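Local structure of TENA/THI-4 protein (Shewanella denitrificans OS217, 3DDE) at residues 16-21 against 145-150; 218-223 against 228-233. The protein is of unknown function but adopts a heme oxygenase-like fold and may have oxidoreductase activity. All blocks are in the same frame, centred on the assembly; numbering follows the deposited sequence.

Contact 1 of 2, residues 16-21 against 145-150; sequences TMWDSI and GYIDPV
An interhelical aromatic stack joins helix 7-24 to helix 144-157 in this all-helical, heme oxygenase-like chain, where W18 lies against Y146 and I147. The five-membered ring of W18 and the phenol ring of Y146 form an offset stack, with planes 20° apart and centroids separated by 4.4 Å. W18 CD1 sits over the rim of the tyrosine ring, 3.4 Å from Y146 CD2. Two CH-pi contacts share one face of the indole. Y146 CB lies 4.0 Å from the centroid of the W18 five-membered ring, and I147 CG2 is equally far, 4.0 Å, from the centroid of its six-membered ring. The isoleucine methyl gets there because chi1 of 60° sets CG1 between the backbone N and the carbonyl carbon, which leaves CG2 anti to the carbonyl carbon, near W18 CZ3. Across the opposite face of the indole, I21 CD1 from one turn further along the same helix packs near the rim, so the indole has apolar atoms on both faces. A leucine at W18 would probably leave the Y146 ring without its stacking partner and open a gap beneath I147 CG2. L207 of helix 193-223 also touches W18, making the contact a piece of the apolar helix-to-helix packing characteristic of a heme oxygenase-like helical bundle.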
loop_
_atom_site.group_PDB
_atom_site.type_symbol
_atom_site.label_atom_id
_atom_site.label_comp_id
_atom_site.label_asym_id
_atom_site.label_seq_id
_atom_site.Cartn_x
_atom_site.Cartn_y
_atom_site.Cartn_z
ATOM N N THR A 16 31.925 -11.191 -10.759
ATOM C CA THR A 16 31.618 -12.131 -11.833
ATOM C C THR A 16 30.517 -11.578 -12.733
ATOM O O THR A 16 30.580 -11.716 -13.951
ATOM C CB THR A 16 31.198 -13.507 -11.271
ATOM O OG1 THR A 16 32.335 -14.143 -10.676
ATOM C CG2 THR A 16 30.676 -14.407 -12.367
HETATM N N MSE A 17 29.513 -10.949 -12.135
HETATM C CA MSE A 17 28.401 -10.361 -12.897
HETATM C C MSE A 17 28.808 -9.158 -13.747
HETATM O O MSE A 17 28.374 -9.058 -14.895
HETATM C CB MSE A 17 27.249 -9.979 -11.970
HETATM C CG MSE A 17 26.560 -11.192 -11.390
HETATM SE SE MSE A 17 25.133 -10.731 -10.225
HETATM C CE MSE A 17 23.938 -9.898 -11.446
ATOM N N TRP A 18 29.606 -8.244 -13.193
ATOM C CA TRP A 18 30.089 -7.084 -13.967
ATOM C C TRP A 18 30.930 -7.538 -15.163
ATOM O O TRP A 18 30.791 -7.026 -16.277
ATOM C CB TRP A 18 30.884 -6.104 -13.097
ATOM C CG TRP A 18 30.020 -5.195 -12.302
ATOM C CD1 TRP A 18 29.906 -5.140 -10.944
ATOM C CD2 TRP A 18 29.120 -4.207 -12.821
ATOM N NE1 TRP A 18 28.996 -4.170 -10.583
ATOM C CE2 TRP A 18 28.501 -3.583 -11.718
ATOM C CE3 TRP A 18 28.784 -3.783 -14.114
ATOM C CZ2 TRP A 18 27.560 -2.556 -11.868
ATOM C CZ3 TRP A 18 27.848 -2.765 -14.264
ATOM C CH2 TRP A 18 27.249 -2.161 -13.148
ATOM N N ASP A 19 31.797 -8.510 -14.927
ATOM C CA ASP A 19 32.623 -9.057 -15.990
ATOM C C ASP A 19 31.771 -9.468 -17.200
ATOM O O ASP A 19 32.104 -9.179 -18.350
ATOM C CB ASP A 19 33.387 -10.270 -15.468
ATOM C CG ASP A 19 34.230 -10.922 -16.532
ATOM O OD1 ASP A 19 34.735 -10.198 -17.419
ATOM O OD2 ASP A 19 34.388 -12.156 -16.472
ATOM N N SER A 20 30.675 -10.151 -16.924
ATOM C CA SER A 20 29.765 -10.594 -17.960
ATOM C C SER A 20 29.069 -9.421 -18.654
ATOM O O SER A 20 29.015 -9.369 -19.883
ATOM C CB SER A 20 28.730 -11.534 -17.344
ATOM O OG SER A 20 27.688 -11.800 -18.258
ATOM N N ILE A 21 28.547 -8.489 -17.861
ATOM C CA ILE A 21 27.845 -7.304 -18.367
ATOM C C ILE A 21 28.739 -6.448 -19.267
ATOM O O ILE A 21 28.312 -6.018 -20.345
ATOM C CB ILE A 21 27.322 -6.433 -17.192
ATOM C CG1 ILE A 21 26.247 -7.181 -16.395
ATOM C CG2 ILE A 21 26.729 -5.113 -17.698
ATOM C CD1 ILE A 21 25.880 -6.507 -15.063
ATOM N N GLY A 145 34.213 1.005 -8.654
ATOM C CA GLY A 145 35.403 0.200 -8.925
ATOM C C GLY A 145 35.373 -0.681 -10.172
ATOM O O GLY A 145 36.409 -1.180 -10.586
ATOM N N TYR A 146 34.196 -0.894 -10.761
ATOM C CA TYR A 146 34.065 -1.717 -11.978
ATOM C C TYR A 146 33.768 -0.879 -13.226
ATOM O O TYR A 146 34.275 -1.168 -14.302
ATOM C CB TYR A 146 32.932 -2.739 -11.821
ATOM C CG TYR A 146 33.030 -3.638 -10.610
ATOM C CD1 TYR A 146 33.782 -4.812 -10.643
ATOM C CD2 TYR A 146 32.345 -3.327 -9.441
ATOM C CE1 TYR A 146 33.862 -5.644 -9.529
ATOM C CE2 TYR A 146 32.416 -4.147 -8.326
ATOM C CZ TYR A 146 33.172 -5.303 -8.371
ATOM O OH TYR A 146 33.227 -6.109 -7.253
ATOM N N ILE A 147 32.936 0.151 -13.077
ATOM C CA ILE A 147 32.514 0.987 -14.207
ATOM C C ILE A 147 33.390 2.223 -14.470
ATOM O O ILE A 147 33.129 2.971 -15.416
ATOM C CB ILE A 147 31.020 1.393 -14.032
ATOM C CG1 ILE A 147 30.789 2.196 -12.739
ATOM C CG2 ILE A 147 30.167 0.146 -14.016
ATOM C CD1 ILE A 147 29.454 2.905 -12.671
ATOM N N ASP A 148 34.441 2.409 -13.666
ATOM C CA ASP A 148 35.338 3.567 -13.787
ATOM C C ASP A 148 35.927 3.739 -15.206
ATOM O O ASP A 148 35.984 4.865 -15.712
ATOM C CB ASP A 148 36.460 3.473 -12.743
ATOM C CG ASP A 148 37.257 4.770 -12.598
ATOM O OD1 ASP A 148 36.647 5.858 -12.504
ATOM O OD2 ASP A 148 38.498 4.688 -12.531
ATOM N N PRO A 149 36.365 2.637 -15.855
ATOM C CA PRO A 149 36.907 2.804 -17.217
ATOM C C PRO A 149 35.863 3.297 -18.231
ATOM O O PRO A 149 36.208 4.063 -19.131
ATOM C CB PRO A 149 37.407 1.397 -17.588
ATOM C CG PRO A 149 37.439 0.627 -16.304
ATOM C CD PRO A 149 36.406 1.230 -15.417
ATOM N N VAL A 150 34.608 2.862 -18.080
ATOM C CA VAL A 150 33.530 3.287 -18.984
ATOM C C VAL A 150 33.247 4.782 -18.808
ATOM O O VAL A 150 33.041 5.505 -19.791
ATOM C CB VAL A 150 32.219 2.495 -18.754
ATOM C CG1 VAL A 150 31.138 2.949 -19.741
ATOM C CG2 VAL A 150 32.465 0.990 -18.880
#

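Contact 2 of 2, residues 218-223 against 228-233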
loop_
_atom_site.group_PDB
_atom_site.type_symbol
_atom_site.label_atom_id
_atom_site.label_comp_id
_atom_site.label_asym_id
_atom_site.label_seq_id
_atom_site.Cartn_x
_atom_site.Cartn_y
_atom_site.Cartn_z
ATOM N N TRP A 218 20.468 0.779 -25.845
ATOM C CA TRP A 218 21.158 0.506 -27.116
ATOM C C TRP A 218 20.168 0.337 -28.284
ATOM O O TRP A 218 20.333 0.970 -29.333
ATOM C CB TRP A 218 22.075 -0.721 -26.968
ATOM C CG TRP A 218 22.950 -1.006 -28.155
ATOM C CD1 TRP A 218 22.946 -2.131 -28.925
ATOM C CD2 TRP A 218 23.942 -0.139 -28.716
ATOM N NE1 TRP A 218 23.891 -2.025 -29.925
ATOM C CE2 TRP A 218 24.511 -0.808 -29.820
ATOM C CE3 TRP A 218 24.412 1.135 -28.388
ATOM C CZ2 TRP A 218 25.519 -0.248 -30.594
ATOM C CZ3 TRP A 218 25.417 1.694 -29.164
ATOM C CH2 TRP A 218 25.958 1.002 -30.254
ATOM N N LYS A 219 19.138 -0.487 -28.098
ATOM C CA LYS A 219 18.110 -0.700 -29.128
ATOM C C LYS A 219 17.482 0.638 -29.591
ATOM O O LYS A 219 17.395 0.903 -30.787
ATOM C CB LYS A 219 17.047 -1.684 -28.598
ATOM C CG LYS A 219 15.832 -1.914 -29.490
ATOM N N GLU A 220 17.077 1.485 -28.641
ATOM C CA GLU A 220 16.473 2.782 -28.969
ATOM C C GLU A 220 17.472 3.731 -29.624
ATOM O O GLU A 220 17.077 4.593 -30.419
ATOM C CB GLU A 220 15.864 3.449 -27.718
ATOM C CG GLU A 220 14.669 2.717 -27.112
ATOM C CD GLU A 220 13.461 2.654 -28.032
ATOM O OE1 GLU A 220 13.304 3.531 -28.893
ATOM O OE2 GLU A 220 12.645 1.721 -27.883
ATOM N N TYR A 221 18.751 3.590 -29.270
ATOM C CA TYR A 221 19.822 4.395 -29.870
ATOM C C TYR A 221 20.034 4.045 -31.343
ATOM O O TYR A 221 20.310 4.934 -32.143
ATOM C CB TYR A 221 21.148 4.253 -29.099
ATOM C CG TYR A 221 22.319 4.998 -29.747
ATOM C CD1 TYR A 221 22.341 6.398 -29.817
ATOM C CD2 TYR A 221 23.409 4.301 -30.267
ATOM C CE1 TYR A 221 23.422 7.086 -30.420
ATOM C CE2 TYR A 221 24.483 4.968 -30.863
ATOM C CZ TYR A 221 24.484 6.357 -30.932
ATOM O OH TYR A 221 25.552 6.979 -31.522
ATOM N N GLN A 222 19.923 2.762 -31.697
ATOM C CA GLN A 222 20.074 2.306 -33.089
ATOM C C GLN A 222 18.874 2.734 -33.915
ATOM O O GLN A 222 19.038 3.261 -35.024
ATOM C CB GLN A 222 20.194 0.793 -33.202
ATOM C CG GLN A 222 21.347 0.166 -32.479
ATOM C CD GLN A 222 21.288 -1.331 -32.617
ATOM O OE1 GLN A 222 21.588 -1.862 -33.679
ATOM N NE2 GLN A 222 20.862 -2.028 -31.547
ATOM N N LEU A 223 17.677 2.475 -33.393
ATOM C CA LEU A 223 16.427 2.921 -34.025
ATOM C C LEU A 223 16.387 4.455 -34.174
ATOM O O LEU A 223 15.707 4.980 -35.061
ATOM C CB LEU A 223 15.209 2.454 -33.208
ATOM C CG LEU A 223 14.644 1.052 -33.435
ATOM C CD1 LEU A 223 15.731 -0.001 -33.608
ATOM C CD2 LEU A 223 13.684 0.683 -32.286
ATOM N N ALA A 228 12.470 5.226 -35.408
ATOM C CA ALA A 228 11.363 5.788 -34.633
ATOM C C ALA A 228 11.478 7.282 -34.450
ATOM O O ALA A 228 12.575 7.826 -34.446
ATOM C CB ALA A 228 11.266 5.090 -33.220
ATOM N N SER A 229 10.318 7.924 -34.289
ATOM C CA SER A 229 10.213 9.347 -33.975
ATOM C C SER A 229 10.357 9.575 -32.463
ATOM O O SER A 229 10.046 10.660 -31.982
ATOM C CB SER A 229 8.848 9.901 -34.419
ATOM O OG SER A 229 8.713 9.941 -35.833
ATOM N N ASP A 230 10.844 8.573 -31.720
ATOM C CA ASP A 230 10.966 8.666 -30.252
ATOM C C ASP A 230 11.856 9.822 -29.753
ATOM O O ASP A 230 11.619 10.308 -28.651
ATOM C CB ASP A 230 11.423 7.295 -29.662
ATOM C CG ASP A 230 11.332 7.220 -28.116
ATOM O OD1 ASP A 230 11.293 8.277 -27.459
ATOM O OD2 ASP A 230 11.305 6.100 -27.533
ATOM N N ARG A 231 12.822 10.306 -30.553
ATOM C CA ARG A 231 13.765 11.366 -30.073
ATOM C C ARG A 231 14.064 12.623 -30.945
ATOM O O ARG A 231 13.557 12.760 -32.060
ATOM C CB ARG A 231 15.019 10.678 -29.497
ATOM C CG ARG A 231 14.663 10.031 -28.151
ATOM C CD ARG A 231 15.574 8.965 -27.629
ATOM N NE ARG A 231 14.965 8.412 -26.414
ATOM C CZ ARG A 231 15.253 7.233 -25.870
ATOM N NH1 ARG A 231 16.151 6.435 -26.436
ATOM N NH2 ARG A 231 14.627 6.836 -24.758
ATOM N N TYR A 232 14.874 13.536 -30.383
ATOM C CA TYR A 232 15.144 14.913 -30.884
ATOM C C TYR A 232 16.641 15.277 -30.798
ATOM O O TYR A 232 17.147 15.589 -29.718
ATOM C CB TYR A 232 14.309 15.877 -30.011
ATOM C CG TYR A 232 14.057 15.220 -28.670
ATOM C CD1 TYR A 232 14.986 15.298 -27.634
ATOM C CD2 TYR A 232 12.937 14.401 -28.484
ATOM C CE1 TYR A 232 14.776 14.616 -26.431
ATOM C CE2 TYR A 232 12.725 13.715 -27.291
ATOM C CZ TYR A 232 13.644 13.827 -26.274
ATOM O OH TYR A 232 13.428 13.156 -25.093
ATOM N N ALA A 233 17.330 15.268 -31.942
ATOM C CA ALA A 233 18.794 15.475 -32.006
ATOM C C ALA A 233 19.288 16.920 -32.197
ATOM O O ALA A 233 19.432 17.382 -33.325
ATOM C CB ALA A 233 19.378 14.599 -33.121
#
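The flat groups here are the guanidinium of R231 and the carboxylates of E220 and D230, and none of them meets another in a flat stack. Over one face of the guanidinium, offset toward its rim, stands D230 OD2. E220 CB approaches the same group obliquely, 3.3 Å from R231 NH1, while the E220 carboxylate plane is turned 77° from that of the guanidinium. R231 thus meets the aliphatic base of the glutamate, whose carboxylate stays apart: E220 OE1 is 4.8 Å from R231 NH1. The extended run of the arginine from CG to NE carries its head to the helix, where the contact buries NH1 without a hydrogen-bonding partner in the model.

The two acids come close to each other as well, with E220 OE1 3.5 Å from D230 OD2 and their carboxylate planes 61° apart. This like-charge approach is probably eased by the nearby arginine, whose NE makes a long salt bridge of 3.8 Å to D230 OD1. That oxygen lies well out of the guanidinium plane, so the link rests on charge alone.

At the end of the helix a backbone bond ties the two segments: A228 N donates to L223 O over 3.3 Å. Beyond the helix, L111 touches both E220 and R231, and I43 of helix 38-52 also meets the arginine. Such a surface contact is that of a C-terminal tail folding back upon the last turns of the helix it leaves.

Overall arrangement
From the N terminus, helix 7-24 supplies the first half of contact 1, and the chain then runs through 123 residues, mostly helical, before helix 144-157 closes that long loop at 145-150. Contact 2 opens only afterwards, near the end of helix 193-223, and closes across four residues at 228-233. The two loops therefore follow in series, neither nesting nor crossing. Their centres lie 25 Å apart and their nearest atoms about 11 Å, without touching. Helix 193-223 connects them: its L207 packs on W18 of contact 1, while its last turns carry contact 2. One contact joins helices far apart in sequence; the other fastens the C-terminal tail at the surface of the bundle.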